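Local coordinates for SPBc2 prophage-derived uncharacterized protein yorR (Bacillus subtilis, PDB 3KB2) that is of uncharacterised function, possibly a dTMP kinase, and binds guanosine-3'-monophosphate-5'-diphosphate and magnesium, at residues A[7-10]-A[11-14]; A[126-129]-A[130-134]; A[145-148]-A[149-152]. All coordinates share one frame; numbering follows the deposited sequence.

Contact 1: A[7-10]-A[11-14]. With G3D (guanosine-3'-monophosphate-5'-diphosphate), chain C.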
ATOM      1  N   GLU A   7       0.949  18.365  -3.496  1.00 17.01           N
ATOM      2  CA  GLU A   7       1.734  17.283  -2.936  1.00 15.08           C
ATOM      3  C   GLU A   7       1.392  17.066  -1.477  1.00 14.79           C
ATOM      4  O   GLU A   7       0.827  17.939  -0.820  1.00 16.32           O
ATOM      5  CB  GLU A   7       3.233  17.585  -3.081  1.00 19.87           C
ATOM      6  CG  GLU A   7       3.726  17.625  -4.519  1.00 13.82           C
ATOM      7  CD  GLU A   7       3.919  16.240  -5.100  1.00 21.49           C
ATOM      8  OE1 GLU A   7       3.052  15.371  -4.861  1.00 31.15           O
ATOM      9  OE2 GLU A   7       4.929  16.014  -5.807  1.00 26.98           O
ATOM     10  N   GLY A   8       1.748  15.894  -0.975  1.00 12.94           N
ATOM     11  CA  GLY A   8       1.473  15.581   0.410  1.00 15.10           C
ATOM     12  C   GLY A   8       0.961  14.165   0.556  1.00 17.09           C
ATOM     13  O   GLY A   8       0.549  13.537  -0.429  1.00 13.38           O
ATOM     14  N   PRO A   9       0.985  13.631   1.787  1.00 18.70           N
ATOM     15  CA  PRO A   9       0.521  12.275   2.083  1.00 18.39           C
ATOM     16  C   PRO A   9      -0.974  12.126   1.817  1.00 19.34           C
ATOM     17  O   PRO A   9      -1.679  13.114   1.598  1.00 24.07           O
ATOM     18  CB  PRO A   9       0.850  12.120   3.562  1.00 25.91           C
ATOM     19  CG  PRO A   9       0.659  13.527   4.082  1.00 11.75           C
ATOM     20  CD  PRO A   9       1.397  14.317   3.027  1.00 16.06           C
ATOM     21  N   ASP A  10      -1.450  10.884   1.857  1.00 20.24           N
ATOM     22  CA  ASP A  10      -2.856  10.567   1.629  1.00 22.39           C
ATOM     23  C   ASP A  10      -3.817  11.213   2.616  1.00 24.05           C
ATOM     24  O   ASP A  10      -3.454  11.545   3.747  1.00 14.49           O
ATOM     25  CB  ASP A  10      -3.074   9.062   1.701  1.00 26.26           C
ATOM     26  CG  ASP A  10      -2.502   8.331   0.516  1.00 29.38           C
ATOM     27  OD1 ASP A  10      -2.709   7.099   0.445  1.00 35.71           O
ATOM     28  OD2 ASP A  10      -1.850   8.979  -0.332  1.00 37.55           O
ATOM     29  N   CYS A  11      -5.056  11.366   2.173  1.00 19.49           N
ATOM     30  CA  CYS A  11      -6.099  11.933   3.009  1.00 22.39           C
ATOM     31  C   CYS A  11      -5.810  13.337   3.513  1.00 25.29           C
ATOM     32  O   CYS A  11      -6.109  13.669   4.663  1.00 32.27           O
ATOM     33  CB  CYS A  11      -6.361  10.993   4.186  1.00 27.16           C
ATOM     34  SG  CYS A  11      -6.958   9.375   3.653  1.00 26.57           S
ATOM     35  N   CYS A  12      -5.224  14.164   2.658  1.00 16.37           N
ATOM     36  CA  CYS A  12      -4.929  15.529   3.049  1.00 16.53           C
ATOM     37  C   CYS A  12      -5.639  16.520   2.139  1.00 11.89           C
ATOM     38  O   CYS A  12      -5.143  17.616   1.893  1.00 18.26           O
ATOM     39  CB  CYS A  12      -3.416  15.773   3.059  1.00 17.72           C
ATOM     40  SG  CYS A  12      -2.552  14.946   4.432  1.00 23.17           S
ATOM     41  N   PHE A  13      -6.803  16.113   1.644  1.00  7.69           N
ATOM     42  CA  PHE A  13      -7.638  16.948   0.798  1.00 11.78           C
ATOM     43  C   PHE A  13      -7.076  17.291  -0.581  1.00 10.35           C
ATOM     44  O   PHE A  13      -7.644  18.123  -1.286  1.00 10.28           O
ATOM     45  CB  PHE A  13      -7.982  18.257   1.539  1.00 15.49           C
ATOM     46  CG  PHE A  13      -8.506  18.064   2.957  1.00 20.46           C
ATOM     47  CD1 PHE A  13      -9.040  16.846   3.372  1.00 15.35           C
ATOM     48  CD2 PHE A  13      -8.520  19.131   3.860  1.00 17.40           C
ATOM     49  CE1 PHE A  13      -9.581  16.700   4.656  1.00 16.74           C
ATOM     50  CE2 PHE A  13      -9.064  18.982   5.142  1.00  8.40           C
ATOM     51  CZ  PHE A  13      -9.591  17.773   5.535  1.00  7.17           C
ATOM     52  N   LYS A  14      -5.984  16.650  -0.986  1.00 12.41           N
ATOM     53  CA  LYS A  14      -5.387  16.963  -2.283  1.00 12.71           C
ATOM     54  C   LYS A  14      -6.357  16.925  -3.458  1.00 10.45           C
ATOM     55  O   LYS A  14      -6.496  17.910  -4.182  1.00  7.71           O
ATOM     56  CB  LYS A  14      -4.185  16.046  -2.554  1.00 14.13           C
ATOM     57  CG  LYS A  14      -3.083  16.207  -1.509  1.00 12.54           C
ATOM     58  CD  LYS A  14      -1.748  15.640  -1.969  1.00  9.03           C
ATOM     59  CE  LYS A  14      -1.888  14.211  -2.458  1.00  9.54           C
ATOM     60  NZ  LYS A  14      -2.556  13.390  -1.445  1.00  6.68           N
TER
HETATM   61  PB  G3D C 180      -6.420  12.876  -0.820  1.00 19.03           P
HETATM   62  O1B G3D C 180      -5.871  11.479  -0.519  1.00 17.86           O
HETATM   63  O2B G3D C 180      -5.547  14.017  -0.531  1.00 17.73           O
HETATM   64  O3B G3D C 180      -6.875  12.914  -2.411  1.00 19.49           O
HETATM   65  PA  G3D C 180      -9.171  13.673  -0.685  1.00 20.34           P
HETATM   66  O3A G3D C 180      -7.792  13.078  -0.113  1.00 26.80           O
HETATM   67  O1A G3D C 180      -9.016  15.029  -1.190  1.00 25.79           O
HETATM   68  O2A G3D C 180      -9.750  12.597  -1.617  1.00 26.59           O
HETATM   69  O5' G3D C 180     -10.057  13.818   0.713  1.00 20.31           O
HETATM   70  C5' G3D C 180      -9.894  12.606   1.557  1.00 14.94           C
HETATM   71  C4' G3D C 180     -11.272  12.774   2.366  1.00 22.60           C
HETATM   72  O4' G3D C 180     -11.345  13.920   3.229  1.00 14.77           O
HETATM   73  C3' G3D C 180     -12.514  12.779   1.642  1.00 20.17           C
HETATM   74  O3' G3D C 180     -13.491  11.966   2.238  1.00 26.36           O
HETATM   75  C2' G3D C 180     -12.963  14.248   1.384  1.00 17.00           C
HETATM   76  O2' G3D C 180     -14.271  14.374   1.303  1.00 28.27           O
HETATM   77  C1' G3D C 180     -12.526  14.692   2.983  1.00 18.35           C
HETATM   78  N9  G3D C 180     -12.468  16.201   3.024  1.00 22.48           N
HETATM   79  C8  G3D C 180     -12.209  16.988   1.910  1.00 18.14           C
HETATM   80  N7  G3D C 180     -12.270  18.194   2.520  1.00 10.30           N
HETATM   81  C5  G3D C 180     -12.682  18.182   3.854  1.00 15.39           C
HETATM   82  C6  G3D C 180     -12.840  19.163   4.626  1.00  6.77           C
HETATM   83  O6  G3D C 180     -12.722  20.427   4.631  1.00 18.16           O
HETATM   84  N1  G3D C 180     -13.164  18.682   6.014  1.00 15.08           N
HETATM   85  C2  G3D C 180     -13.250  17.407   6.138  1.00 13.16           C
HETATM   86  N2  G3D C 180     -13.498  16.948   7.543  1.00 20.90           N
HETATM   87  N3  G3D C 180     -12.996  16.379   5.344  1.00 19.16           N
HETATM   88  C4  G3D C 180     -12.762  16.908   4.146  1.00 12.83           C
HETATM   89  P1  G3D C 180     -14.193  10.962   1.655  1.00 43.69           P
HETATM   90  O4P G3D C 180     -15.438  11.432   1.129  1.00 43.70           O
HETATM   91  O5P G3D C 180     -14.503  10.027   2.926  1.00 48.41           O
HETATM   92  O6P G3D C 180     -13.444   9.940   0.796  1.00 34.14           O
HETATM   93  O   HOH W   1      -2.517  10.656  -2.159  1.00 19.76           O
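Lys14 folds its side chain back across the start of the loop, laying its aliphatic part on Gly8 and its ammonium group beside the carbonyl of Pro9. Lys14 CD rests 3.5 Å from Glu7 C. The chain then bends at its last two torsions (chi3 -52°, chi4 -53°), curling Lys14 NZ inward to Pro9 O at 3.2 Å. This bond comes from above the carbonyl plane, 62° out of it, and a weak one from NZ to Gly8 O accompanies it. Gly8 takes up backbone angles, with a positive phi, that glycine, having no side chain, adopts without strain. On the same packed side Pro9 CG lies 3.5 Å from Cys12 SG, a small, apolar partner for a rigid ring.

The other side is wetter. Asp10 is partly exposed, and Asp10 OD2 accepts a 2.6 Å bond from a water that itself accepts one from NZ of Lys14. Acid and amine, too far apart for a direct salt bridge, are thus joined through solvent.

The loop curls round the beta phosphate of the ligand. Cys11 N donates to G3D O1B at 2.8 Å. Lys14 N donates to G3D O2B at 2.7 Å, and the same oxygen also accepts bonds from Cys12 N and Lys14 NZ. Backbone N-H groups and the lysine, and probably the start of helix 14-25, would help to balance the phosphate charge. Phe13, just before that helix, has the guanine over one ring face, with Phe13 CZ 3.5 Å from G3D C5. A phosphate cradled by a glycine-led loop between a strand and a helix is the P-loop (Walker A motif), here with phenylalanine where the consensus before the lysine has glycine.

Contact 2: A[126-129]-A[130-134]; sequences DSIL and ELYRE
The Tyr132 ring lies alongside Ile128, both side chains pointing the same way, and the ring's CD1 is 3.9 Å from the methyl CG2 of Ile128. Ile128 O approaches the same ring obliquely, 3.4 Å from Tyr132 CD1. The second flat group, the guanidinium of Arg133, is met at its edge by Glu130 OE2, just 5° out of plane. Arg133 NH2 gives Glu130 OE2 a nearly straight 2.8 Å bond, and NE adds a weak one, so that a single carboxylate oxygen forms a salt bridge between residues one turn apart. Bends at chi2 and chi3 of Arg133 bring its head back to the glutamate.

All this hangs on an alpha helix that is amphipathic: the charged pair is exposed, while Leu129 and Tyr132 face the loop at Pro9. Each backbone bond runs from residue i+4 to i, as from Glu130 N to Asp126 O (2.9 Å) and from Tyr132 N to Ile128 O (3.1 Å). Leu131 lays its CG 3.4 Å from Ser127 O, with Val69 of helix 64-70 beyond. The buried Tyr132 combines an apolar ring with a hydroxyl that is hydrogen-bonded to Ser66.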
ATOM      1  N   ASP A 126       4.240   7.110   9.719  1.00 29.71           N
ATOM      2  CA  ASP A 126       5.167   8.113  10.243  1.00 33.06           C
ATOM      3  C   ASP A 126       6.338   8.365   9.322  1.00 25.10           C
ATOM      4  O   ASP A 126       6.693   9.509   9.072  1.00 28.26           O
ATOM      5  CB  ASP A 126       5.716   7.691  11.599  1.00 38.00           C
ATOM      6  CG  ASP A 126       4.666   7.712  12.669  1.00 46.13           C
ATOM      7  OD1 ASP A 126       4.092   8.795  12.910  1.00 51.04           O
ATOM      8  OD2 ASP A 126       4.416   6.648  13.266  1.00 58.30           O
ATOM      9  N   SER A 127       6.946   7.290   8.834  1.00 24.10           N
ATOM     10  CA  SER A 127       8.097   7.409   7.950  1.00 18.96           C
ATOM     11  C   SER A 127       7.732   8.121   6.651  1.00 25.69           C
ATOM     12  O   SER A 127       8.544   8.848   6.075  1.00 29.76           O
ATOM     13  CB  SER A 127       8.664   6.029   7.632  1.00 23.81           C
ATOM     14  OG  SER A 127       7.772   5.281   6.834  1.00 24.49           O
ATOM     15  N   ILE A 128       6.510   7.909   6.184  1.00 24.11           N
ATOM     16  CA  ILE A 128       6.064   8.544   4.956  1.00 24.01           C
ATOM     17  C   ILE A 128       5.853  10.034   5.180  1.00 23.16           C
ATOM     18  O   ILE A 128       6.243  10.854   4.349  1.00 23.78           O
ATOM     19  CB  ILE A 128       4.763   7.909   4.449  1.00 23.31           C
ATOM     20  CG1 ILE A 128       5.052   6.504   3.932  1.00 25.14           C
ATOM     21  CG2 ILE A 128       4.162   8.751   3.332  1.00 29.81           C
ATOM     22  CD1 ILE A 128       3.827   5.792   3.438  1.00 26.23           C
ATOM     23  N   LEU A 129       5.230  10.374   6.306  1.00 25.02           N
ATOM     24  CA  LEU A 129       4.976  11.764   6.649  1.00 22.31           C
ATOM     25  C   LEU A 129       6.292  12.516   6.779  1.00 24.48           C
ATOM     26  O   LEU A 129       6.417  13.647   6.312  1.00 10.52           O
ATOM     27  CB  LEU A 129       4.203  11.858   7.966  1.00 22.85           C
ATOM     28  CG  LEU A 129       2.759  11.354   7.972  1.00 25.79           C
ATOM     29  CD1 LEU A 129       2.135  11.606   9.338  1.00 34.11           C
ATOM     30  CD2 LEU A 129       1.959  12.060   6.904  1.00 31.32           C
ATOM     31  N   GLU A 130       7.274  11.878   7.414  1.00 27.22           N
ATOM     32  CA  GLU A 130       8.587  12.484   7.615  1.00 26.77           C
ATOM     33  C   GLU A 130       9.315  12.689   6.305  1.00 19.76           C
ATOM     34  O   GLU A 130       9.972  13.706   6.122  1.00 22.58           O
ATOM     35  CB  GLU A 130       9.448  11.613   8.527  1.00 31.34           C
ATOM     36  CG  GLU A 130       9.716  12.212   9.900  1.00 48.93           C
ATOM     37  CD  GLU A 130      10.292  13.618   9.831  1.00 52.65           C
ATOM     38  OE1 GLU A 130      11.281  13.830   9.090  1.00 42.69           O
ATOM     39  OE2 GLU A 130       9.755  14.508  10.532  1.00 51.71           O
ATOM     40  N   LEU A 131       9.215  11.712   5.406  1.00 21.84           N
ATOM     41  CA  LEU A 131       9.860  11.800   4.095  1.00 19.16           C
ATOM     42  C   LEU A 131       9.331  13.018   3.347  1.00 22.33           C
ATOM     43  O   LEU A 131      10.103  13.765   2.751  1.00 23.00           O
ATOM     44  CB  LEU A 131       9.586  10.531   3.278  1.00 24.56           C
ATOM     45  CG  LEU A 131      10.606   9.393   3.400  1.00 21.63           C
ATOM     46  CD1 LEU A 131      10.079   8.104   2.785  1.00 26.74           C
ATOM     47  CD2 LEU A 131      11.876   9.833   2.698  1.00 29.95           C
ATOM     48  N   TYR A 132       8.014  13.213   3.395  1.00 22.11           N
ATOM     49  CA  TYR A 132       7.382  14.345   2.735  1.00 16.48           C
ATOM     50  C   TYR A 132       7.926  15.653   3.296  1.00 24.46           C
ATOM     51  O   TYR A 132       8.295  16.551   2.543  1.00 32.04           O
ATOM     52  CB  TYR A 132       5.857  14.301   2.898  1.00 14.92           C
ATOM     53  CG  TYR A 132       5.124  13.645   1.737  1.00 17.44           C
ATOM     54  CD1 TYR A 132       4.544  12.376   1.860  1.00 15.75           C
ATOM     55  CD2 TYR A 132       5.037  14.283   0.506  1.00 15.25           C
ATOM     56  CE1 TYR A 132       3.900  11.765   0.768  1.00 18.38           C
ATOM     57  CE2 TYR A 132       4.398  13.684  -0.581  1.00 13.70           C
ATOM     58  CZ  TYR A 132       3.838  12.438  -0.450  1.00 13.95           C
ATOM     59  OH  TYR A 132       3.229  11.874  -1.541  1.00 16.48           O
ATOM     60  N   ARG A 133       7.986  15.779   4.613  1.00 29.45           N
ATOM     61  CA  ARG A 133       8.508  17.015   5.173  1.00 37.59           C
ATOM     62  C   ARG A 133       9.907  17.279   4.661  1.00 30.26           C
ATOM     63  O   ARG A 133      10.204  18.377   4.202  1.00 37.81           O
ATOM     64  CB  ARG A 133       8.514  16.968   6.701  1.00 33.14           C
ATOM     65  CG  ARG A 133       7.127  17.037   7.286  1.00 48.05           C
ATOM     66  CD  ARG A 133       7.125  17.779   8.598  1.00 60.34           C
ATOM     67  NE  ARG A 133       7.930  17.107   9.611  1.00 66.83           N
ATOM     68  CZ  ARG A 133       8.037  17.524  10.870  1.00 72.96           C
ATOM     69  NH1 ARG A 133       7.389  18.615  11.269  1.00 70.42           N
ATOM     70  NH2 ARG A 133       8.785  16.848  11.735  1.00 69.65           N
ATOM     71  N   GLU A 134      10.752  16.256   4.719  1.00 31.00           N
ATOM     72  CA  GLU A 134      12.138  16.373   4.280  1.00 36.73           C
ATOM     73  C   GLU A 134      12.273  16.693   2.794  1.00 33.60           C
ATOM     74  O   GLU A 134      13.060  17.561   2.409  1.00 34.88           O
ATOM     75  CB  GLU A 134      12.893  15.081   4.605  1.00 45.90           C
ATOM     76  CG  GLU A 134      14.408  15.224   4.648  1.00 58.22           C
ATOM     77  CD  GLU A 134      15.105  13.936   5.077  1.00 64.33           C
ATOM     78  OE1 GLU A 134      16.312  13.992   5.403  1.00 68.24           O
ATOM     79  OE2 GLU A 134      14.449  12.869   5.082  1.00 64.75           O
TER

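Contact 3: A[145-148]-A[149-152]. With G3D (guanosine-3'-monophosphate-5'-diphosphate), chain C.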
ATOM      1  N   SER A 145       2.493  25.536   2.341  1.00 20.76           N
ATOM      2  CA  SER A 145       1.951  24.433   3.110  1.00 17.70           C
ATOM      3  C   SER A 145       0.693  24.806   3.881  1.00 17.85           C
ATOM      4  O   SER A 145       0.520  25.944   4.313  1.00 18.67           O
ATOM      5  CB  SER A 145       3.004  23.930   4.094  1.00 19.59           C
ATOM      6  OG  SER A 145       3.238  24.890   5.111  1.00 25.20           O
ATOM      7  N   TRP A 146      -0.171  23.813   4.059  1.00 22.04           N
ATOM      8  CA  TRP A 146      -1.425  23.957   4.777  1.00 16.48           C
ATOM      9  C   TRP A 146      -1.663  22.715   5.628  1.00 18.36           C
ATOM     10  O   TRP A 146      -1.595  21.587   5.131  1.00 21.22           O
ATOM     11  CB  TRP A 146      -2.574  24.129   3.784  1.00 16.75           C
ATOM     12  CG  TRP A 146      -2.797  25.544   3.333  1.00 19.30           C
ATOM     13  CD1 TRP A 146      -3.527  26.501   3.975  1.00 12.84           C
ATOM     14  CD2 TRP A 146      -2.262  26.169   2.154  1.00 16.86           C
ATOM     15  NE1 TRP A 146      -3.479  27.685   3.272  1.00 24.82           N
ATOM     16  CE2 TRP A 146      -2.712  27.509   2.151  1.00 14.82           C
ATOM     17  CE3 TRP A 146      -1.449  25.727   1.104  1.00  6.91           C
ATOM     18  CZ2 TRP A 146      -2.375  28.410   1.139  1.00 16.50           C
ATOM     19  CZ3 TRP A 146      -1.111  26.628   0.091  1.00  9.61           C
ATOM     20  CH2 TRP A 146      -1.574  27.952   0.120  1.00 21.08           C
ATOM     21  N   ASP A 147      -1.928  22.932   6.911  1.00 16.45           N
ATOM     22  CA  ASP A 147      -2.204  21.845   7.848  1.00 15.20           C
ATOM     23  C   ASP A 147      -3.691  21.538   7.696  1.00 16.97           C
ATOM     24  O   ASP A 147      -4.531  22.256   8.227  1.00 16.47           O
ATOM     25  CB  ASP A 147      -1.896  22.312   9.277  1.00 15.35           C
ATOM     26  CG  ASP A 147      -2.152  21.240  10.331  1.00 28.16           C
ATOM     27  OD1 ASP A 147      -1.992  21.554  11.532  1.00 31.71           O
ATOM     28  OD2 ASP A 147      -2.503  20.091   9.976  1.00 26.05           O
ATOM     29  N   THR A 148      -4.005  20.471   6.966  1.00 17.95           N
ATOM     30  CA  THR A 148      -5.387  20.070   6.710  1.00 16.64           C
ATOM     31  C   THR A 148      -6.125  19.671   7.987  1.00 17.65           C
ATOM     32  O   THR A 148      -7.320  19.380   7.969  1.00 17.76           O
ATOM     33  CB  THR A 148      -5.433  18.915   5.686  1.00 11.11           C
ATOM     34  OG1 THR A 148      -4.865  17.742   6.266  1.00 19.10           O
ATOM     35  CG2 THR A 148      -4.638  19.277   4.448  1.00  8.61           C
ATOM     36  N   GLY A 149      -5.401  19.660   9.097  1.00 14.60           N
ATOM     37  CA  GLY A 149      -6.008  19.318  10.362  1.00 15.21           C
ATOM     38  C   GLY A 149      -6.745  20.511  10.937  1.00 17.10           C
ATOM     39  O   GLY A 149      -7.585  20.350  11.820  1.00 20.46           O
ATOM     40  N   GLN A 150      -6.445  21.705  10.426  1.00 21.39           N
ATOM     41  CA  GLN A 150      -7.076  22.931  10.901  1.00 18.69           C
ATOM     42  C   GLN A 150      -7.569  23.831   9.774  1.00 26.73           C
ATOM     43  O   GLN A 150      -8.169  24.875  10.017  1.00 22.06           O
ATOM     44  CB  GLN A 150      -6.094  23.701  11.769  1.00 25.32           C
ATOM     45  CG  GLN A 150      -5.375  22.802  12.756  1.00 38.52           C
ATOM     46  CD  GLN A 150      -4.722  23.568  13.886  1.00 55.31           C
ATOM     47  OE1 GLN A 150      -3.953  24.510  13.659  1.00 55.21           O
ATOM     48  NE2 GLN A 150      -5.017  23.161  15.119  1.00 56.79           N
ATOM     49  N   TRP A 151      -7.310  23.416   8.539  1.00 21.46           N
ATOM     50  CA  TRP A 151      -7.722  24.164   7.361  1.00 14.77           C
ATOM     51  C   TRP A 151      -8.580  23.277   6.468  1.00 13.38           C
ATOM     52  O   TRP A 151      -8.160  22.176   6.111  1.00  9.54           O
ATOM     53  CB  TRP A 151      -6.487  24.607   6.596  1.00 25.72           C
ATOM     54  CG  TRP A 151      -6.183  26.032   6.732  1.00 21.71           C
ATOM     55  CD1 TRP A 151      -6.681  27.051   5.976  1.00 24.52           C
ATOM     56  CD2 TRP A 151      -5.314  26.629   7.694  1.00 24.92           C
ATOM     57  NE1 TRP A 151      -6.173  28.252   6.404  1.00 31.32           N
ATOM     58  CE2 TRP A 151      -5.331  28.022   7.459  1.00 22.65           C
ATOM     59  CE3 TRP A 151      -4.520  26.125   8.728  1.00 18.39           C
ATOM     60  CZ2 TRP A 151      -4.591  28.919   8.227  1.00 33.09           C
ATOM     61  CZ3 TRP A 151      -3.778  27.019   9.498  1.00 36.38           C
ATOM     62  CH2 TRP A 151      -3.819  28.404   9.239  1.00 33.98           C
ATOM     63  N   SER A 152      -9.770  23.748   6.096  1.00 12.92           N
ATOM     64  CA  SER A 152     -10.673  22.957   5.235  1.00 19.39           C
ATOM     65  C   SER A 152     -10.323  23.113   3.751  1.00 12.67           C
ATOM     66  O   SER A 152      -9.676  24.082   3.368  1.00 16.09           O
ATOM     67  CB  SER A 152     -12.122  23.397   5.446  1.00 18.09           C
ATOM     68  OG  SER A 152     -12.348  24.664   4.856  1.00 14.14           O
TER
HETATM   69  PB  G3D C 180      -6.420  12.876  -0.820  1.00 19.03           P
HETATM   70  O1B G3D C 180      -5.871  11.479  -0.519  1.00 17.86           O
HETATM   71  O2B G3D C 180      -5.547  14.017  -0.531  1.00 17.73           O
HETATM   72  O3B G3D C 180      -6.875  12.914  -2.411  1.00 19.49           O
HETATM   73  PA  G3D C 180      -9.171  13.673  -0.685  1.00 20.34           P
HETATM   74  O3A G3D C 180      -7.792  13.078  -0.113  1.00 26.80           O
HETATM   75  O1A G3D C 180      -9.016  15.029  -1.190  1.00 25.79           O
HETATM   76  O2A G3D C 180      -9.750  12.597  -1.617  1.00 26.59           O
HETATM   77  O5' G3D C 180     -10.057  13.818   0.713  1.00 20.31           O
HETATM   78  C5' G3D C 180      -9.894  12.606   1.557  1.00 14.94           C
HETATM   79  C4' G3D C 180     -11.272  12.774   2.366  1.00 22.60           C
HETATM   80  O4' G3D C 180     -11.345  13.920   3.229  1.00 14.77           O
HETATM   81  C3' G3D C 180     -12.514  12.779   1.642  1.00 20.17           C
HETATM   82  O3' G3D C 180     -13.491  11.966   2.238  1.00 26.36           O
HETATM   83  C2' G3D C 180     -12.963  14.248   1.384  1.00 17.00           C
HETATM   84  O2' G3D C 180     -14.271  14.374   1.303  1.00 28.27           O
HETATM   85  C1' G3D C 180     -12.526  14.692   2.983  1.00 18.35           C
HETATM   86  N9  G3D C 180     -12.468  16.201   3.024  1.00 22.48           N
HETATM   87  C8  G3D C 180     -12.209  16.988   1.910  1.00 18.14           C
HETATM   88  N7  G3D C 180     -12.270  18.194   2.520  1.00 10.30           N
HETATM   89  C5  G3D C 180     -12.682  18.182   3.854  1.00 15.39           C
HETATM   90  C6  G3D C 180     -12.840  19.163   4.626  1.00  6.77           C
HETATM   91  O6  G3D C 180     -12.722  20.427   4.631  1.00 18.16           O
HETATM   92  N1  G3D C 180     -13.164  18.682   6.014  1.00 15.08           N
HETATM   93  C2  G3D C 180     -13.250  17.407   6.138  1.00 13.16           C
HETATM   94  N2  G3D C 180     -13.498  16.948   7.543  1.00 20.90           N
HETATM   95  N3  G3D C 180     -12.996  16.379   5.344  1.00 19.16           N
HETATM   96  C4  G3D C 180     -12.762  16.908   4.146  1.00 12.83           C
HETATM   97  P1  G3D C 180     -14.193  10.962   1.655  1.00 43.69           P
HETATM   98  O4P G3D C 180     -15.438  11.432   1.129  1.00 43.70           O
HETATM   99  O5P G3D C 180     -14.503  10.027   2.926  1.00 48.41           O
HETATM  100  O6P G3D C 180     -13.444   9.940   0.796  1.00 34.14           O
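Trp151 swings back over the turn to meet Trp146 and the carbonyl of Asp147. Trp151 CB is 3.5 Å from Asp147 O, which also lies at the edge of the indole near CE3. Further out, CG and CD1 come under the edge of the other tryptophan: Trp151 CD1 is 3.8 Å from Trp146 CD1. Trp151 NE1, at the tip of the five-membered ring, is still 4.0 Å from Trp146 CD1 and lies near the plane of the Trp146 ring. The pair is T-shaped, with the edge of Trp146 toward the face of Trp151, the planes at 74° and the five-membered rings' centroids 4.9 Å apart. The flat indole of the exposed Trp151 offers a broad face to the edge of Trp146.

Asp147 shapes that turn. With CG anti to N (chi1 -180°), its carboxylate reaches forward along the chain, and Asp147 OD2 accepts Gly149 N at 3.1 Å from above the carboxylate plane, 59° out of it. This is an Asx turn. It is superimposed on a beta turn in which Asp147 O accepts Gln150 N at 3.0 Å, and the same carbonyl takes a weak bond from Trp151 N. Gly149, having no side chain, avoids a tight approach to OD2. Beyond the turn Ser152 CB is 3.1 Å from the guanine O6 of the ligand, while its OG caps Glu155 N.

The segment thus links an edge strand of the sheet, 143-147, to helix 153-166. Trp146 is wedged between strand 96-102 and Ile156, Ile160 and Leu163 of that helix, its NE1 bonded to Asp159; Trp151 also touches Ile156, and Thr148 OG1 ties the strand end to His102 O.

Overall arrangement
Contact 1 lies between the other two, its centre about 12 Å from that of contact 2 and about 10 Å from that of contact 3. It meets helix 122-137 where Pro9 CG is 3.4 Å from Leu129 CD2, and, at the hydroxyl of Tyr132, Ser66 is hydrogen-bonded to both Tyr132 and Glu7. Toward residues 145-152, Phe13 CE2 is 3.3 Å from Thr148 O. Contact 1 grips the ligand's beta phosphate and lays Phe13 on the guanine, while contact 3 meets the guanine's O6 through Ser152. Contact 2 stays back, Tyr132's side chain about 9 Å from the ligand. It thus backs the phosphate loop, whereas contact 3 contributes to the base end of the pocket.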